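Peptidase S9 prolyl oligopeptidase catalytic domain-containing protein (Pyrococcus horikoshii, PDB 4HXF) probably acts as a serine peptidase of the acylaminoacyl peptidase type, assembling into a self-compartmentalizing hexamer that selects its substrates through multimerization. Local coordinates at residues Lys33-Leu36 and Tyr41-Thr44; Lys237-Glu242 and Asp508-Gly513. All blocks are in the same frame, centred on the assembly; numbering follows the deposited sequence.

Contact 1 (Lys33-Leu36 and Tyr41-Thr44); sequences KANL and YENT
The amide of Asn35 meets the carboxylate of Glu42 with the two planes turned 78° apart: the acceptor lies close to the amide plane, whereas the amide reaches OE2 from above the carboxylate plane. The bond from Asn35 ND2 to Glu42 OE2 measures 2.8 Å and is nearly straight at 169°. Asn35 CG stands anti to its backbone N (chi1 -180°), which turns the amide to the neighbouring strand, while OD1 bonds to Ser38 N in the hairpin turn. The Tyr41 ring approaches obliquely with CE2 3.7 Å from Ala34 CB, and Pro586 of helix 586-605 packs on both residues. Strands 26-35 and 40-49 form an antiparallel beta hairpin, paired here by Lys33 N to Glu42 O (2.9 Å) and Glu42 N to Lys33 O (2.8 Å). Replacing Glu42 with an alanine would probably leave the ND2 group of Asn35 without its acceptor and set the amide freer to turn. Lys33 NZ, 6.1 Å from Glu42 OE1, instead salt-bridges Glu163 of the second subunit. Glu42 binds magnesium in a structure of this protein; here its side chain lies about 4 Å from a bound magnesium ion, too far for direct coordination, so the carboxylate probably adds negative charge near the metal.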
# COMPACT_ATOMS: atom_id res chain seq x y z
N LYS A 33 12.56 1.32 27.54
CA LYS A 33 12.44 -0.10 27.50
C LYS A 33 12.97 -0.66 26.21
O LYS A 33 12.66 -0.08 25.18
CB LYS A 33 10.99 -0.51 27.66
CG LYS A 33 10.45 -0.16 29.06
CD LYS A 33 11.11 -0.86 30.28
CE LYS A 33 11.15 -2.34 30.25
NZ LYS A 33 9.87 -2.88 30.23
N ALA A 34 13.71 -1.76 26.27
CA ALA A 34 14.11 -2.51 25.08
C ALA A 34 13.03 -3.53 24.80
O ALA A 34 12.87 -4.54 25.56
CB ALA A 34 15.46 -3.17 25.38
N ASN A 35 12.32 -3.33 23.67
CA ASN A 35 11.23 -4.23 23.28
C ASN A 35 11.77 -5.23 22.26
O ASN A 35 12.10 -4.87 21.12
CB ASN A 35 10.09 -3.46 22.75
CG ASN A 35 8.92 -4.34 22.33
OD1 ASN A 35 9.08 -5.51 21.95
ND2 ASN A 35 7.70 -3.79 22.47
N LEU A 36 12.00 -6.43 22.70
CA LEU A 36 12.63 -7.45 21.82
C LEU A 36 11.77 -7.87 20.67
O LEU A 36 12.24 -8.03 19.54
CB LEU A 36 13.01 -8.66 22.68
CG LEU A 36 13.91 -9.71 22.08
CD1 LEU A 36 15.24 -9.16 21.46
CD2 LEU A 36 14.19 -10.72 23.23
N TYR A 41 13.61 0.43 20.92
CA TYR A 41 13.61 1.08 22.20
C TYR A 41 12.34 1.95 22.30
O TYR A 41 11.98 2.63 21.33
CB TYR A 41 14.80 1.93 22.39
CG TYR A 41 16.05 1.06 22.56
CD1 TYR A 41 16.90 0.85 21.49
CD2 TYR A 41 16.29 0.43 23.74
CE1 TYR A 41 18.02 0.03 21.64
CE2 TYR A 41 17.41 -0.35 23.93
CZ TYR A 41 18.25 -0.58 22.83
OH TYR A 41 19.43 -1.31 22.98
N GLU A 42 11.67 1.88 23.40
CA GLU A 42 10.47 2.71 23.69
C GLU A 42 10.86 3.69 24.74
O GLU A 42 11.53 3.36 25.72
CB GLU A 42 9.38 1.79 24.21
CG GLU A 42 8.90 0.75 23.22
CD GLU A 42 7.93 -0.28 23.79
OE1 GLU A 42 7.85 -0.36 25.01
OE2 GLU A 42 7.37 -1.09 23.01
N ASN A 43 10.48 4.97 24.52
CA ASN A 43 10.78 6.05 25.38
C ASN A 43 9.48 6.73 25.86
O ASN A 43 8.58 6.98 25.06
CB ASN A 43 11.62 7.15 24.73
CG ASN A 43 12.93 6.66 24.23
OD1 ASN A 43 13.21 6.76 23.01
ND2 ASN A 43 13.70 6.18 25.06
N THR A 44 9.41 6.91 27.16
CA THR A 44 8.31 7.60 27.89
C THR A 44 8.84 8.62 28.81
O THR A 44 9.70 8.33 29.64
CB THR A 44 7.42 6.58 28.66
OG1 THR A 44 7.00 5.50 27.79
CG2 THR A 44 6.12 7.26 29.28

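Contact 2 (Lys237-Glu242 and Asp508-Gly513)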
# COMPACT_ATOMS: atom_id res chain seq x y z
N LYS A 237 45.40 22.87 27.45
CA LYS A 237 45.84 21.45 27.65
C LYS A 237 47.00 21.17 26.78
O LYS A 237 47.07 21.63 25.63
CB LYS A 237 44.71 20.48 27.21
CG LYS A 237 43.64 20.37 28.26
CD LYS A 237 42.69 19.28 27.77
CE LYS A 237 41.73 18.79 28.73
NZ LYS A 237 40.82 17.77 28.14
N LYS A 238 48.02 20.52 27.31
CA LYS A 238 48.98 19.84 26.44
C LYS A 238 48.52 18.53 25.90
O LYS A 238 48.92 18.10 24.81
CB LYS A 238 50.31 19.61 27.16
CG LYS A 238 50.94 20.95 27.57
CD LYS A 238 52.32 20.76 28.09
CE LYS A 238 52.75 22.22 28.44
NZ LYS A 238 54.20 22.39 28.67
N TYR A 239 47.75 17.78 26.73
CA TYR A 239 47.17 16.49 26.29
C TYR A 239 45.66 16.52 26.46
O TYR A 239 45.23 17.02 27.54
CB TYR A 239 47.69 15.37 27.20
CG TYR A 239 49.25 15.37 27.20
CD1 TYR A 239 49.93 14.88 26.14
CD2 TYR A 239 49.96 15.96 28.22
CE1 TYR A 239 51.34 14.90 26.06
CE2 TYR A 239 51.35 15.99 28.22
CZ TYR A 239 52.02 15.50 27.11
OH TYR A 239 53.43 15.57 27.03
N VAL A 240 44.93 15.93 25.54
CA VAL A 240 43.49 15.88 25.65
C VAL A 240 43.16 15.05 26.87
O VAL A 240 42.16 15.24 27.57
CB VAL A 240 42.93 15.25 24.36
CG1 VAL A 240 41.47 14.97 24.51
CG2 VAL A 240 43.15 16.26 23.19
N SER A 241 44.04 14.08 27.16
CA SER A 241 43.88 13.17 28.36
C SER A 241 44.01 13.83 29.73
O SER A 241 43.76 13.14 30.74
CB SER A 241 44.83 11.99 28.26
OG SER A 241 44.62 11.25 26.98
N GLU A 242 44.49 15.06 29.80
CA GLU A 242 44.51 15.81 31.06
C GLU A 242 43.11 15.88 31.65
O GLU A 242 42.14 15.89 30.88
CB GLU A 242 45.10 17.24 30.88
CG GLU A 242 46.57 17.30 30.66
CD GLU A 242 46.90 18.78 30.28
OE1 GLU A 242 46.46 19.71 31.01
OE2 GLU A 242 47.73 18.91 29.47
N ASP A 508 45.70 9.46 18.27
CA ASP A 508 46.78 8.51 18.21
C ASP A 508 48.13 9.21 18.40
O ASP A 508 49.06 8.63 18.96
CB ASP A 508 46.81 7.70 16.87
CG ASP A 508 45.84 6.56 16.81
OD1 ASP A 508 44.67 6.77 16.91
OD2 ASP A 508 46.36 5.50 16.57
N LYS A 509 48.26 10.42 17.89
CA LYS A 509 49.53 11.22 18.09
C LYS A 509 49.87 11.32 19.59
O LYS A 509 51.07 11.29 19.96
CB LYS A 509 49.54 12.58 17.41
CG LYS A 509 49.67 12.45 15.88
CD LYS A 509 49.86 13.80 15.22
CE LYS A 509 49.88 13.70 13.69
NZ LYS A 509 49.83 15.04 13.03
N GLU A 510 48.83 11.49 20.37
CA GLU A 510 48.96 11.64 21.81
C GLU A 510 49.18 10.29 22.51
O GLU A 510 50.10 10.13 23.30
CB GLU A 510 47.69 12.29 22.33
CG GLU A 510 47.62 12.38 23.85
CD GLU A 510 46.54 13.31 24.36
OE1 GLU A 510 46.04 12.91 25.46
OE2 GLU A 510 46.45 14.45 23.79
N VAL A 511 48.32 9.29 22.17
CA VAL A 511 48.35 8.04 22.93
C VAL A 511 49.47 7.06 22.49
O VAL A 511 50.04 6.31 23.31
CB VAL A 511 46.95 7.35 22.99
CG1 VAL A 511 47.05 6.04 23.78
CG2 VAL A 511 45.98 8.33 23.61
N ILE A 512 49.79 7.06 21.20
CA ILE A 512 50.82 6.22 20.60
C ILE A 512 52.12 7.02 20.34
O ILE A 512 53.23 6.55 20.72
CB ILE A 512 50.34 5.51 19.31
CG1 ILE A 512 48.92 4.96 19.59
CG2 ILE A 512 51.33 4.42 18.87
CD1 ILE A 512 48.83 4.01 20.75
N GLY A 513 52.03 8.16 19.70
CA GLY A 513 53.18 9.02 19.47
C GLY A 513 53.10 9.87 18.24
O GLY A 513 52.32 9.67 17.31
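Residues Tyr239 to Glu242 form a type I beta turn, closed by a 3.1 Å bond from Glu242 N to Tyr239 O, that faces Glu510 near the end of helix 504-511, with the CA atoms of Tyr239 and Glu510 6.8 Å apart. With chi1 at 174°, the Glu510 chain points CG opposite the backbone N and runs extended, carrying the carboxylate to the two central residues of the turn. Each oxygen takes one backbone N-H through its syn lone pair. Val240 N donates to Glu510 OE2 at 2.8 Å and 160°, and Ser241 N donates to Glu510 OE1 at 2.9 Å. The Ser241 hydroxyl supplies a third bond, its OG meeting Glu510 OE1 at 2.7 Å, nearly in line with the C-O bond. Three donors therefore fix the rotation of the carboxylate. The turn belongs to the loop joining strands 229-232 and 245-249 of one beta-propeller sheet, and the helix belongs to the alpha/beta-hydrolase domain, so this grip bridges the two domains. Tyr239 sits beside the carboxylate, CB lying 3.4 Å from Glu510 OE1, and its ring, turned 85° from the carboxylate plane, presents an edge to Glu510 CG. Within the loop, Lys237 NZ hydrogen-bonds to Val240 O and salt-bridges Asp244, a magnesium-binding residue. On the same helix, Asp508 lines the pocket that holds the inhibitor and bonds to Ser497.

In the fold
Contacts 1 and 2 share no strand or helix and lie on opposite sides of the chain's centre, their own centres about 38 Å apart. Contact 1 is local and partly buried: neighbouring strands of one propeller sheet pair through backbone bonds, with buried Lys33 and Ala34 among the touching residues. Contact 2 lies at the surface, yet brings together segments 266 residues apart, from the propeller and the hydrolase domain. A carboxylate accepts bonds in both, but Glu42 takes one side-chain amide beside strand pairing, whereas Glu510 itself carries the link to a turn. Both contacts border other subunits, through Lys33 in contact 1 and, in contact 2, through Lys509, which salt-bridges Asp563 of the third subunit.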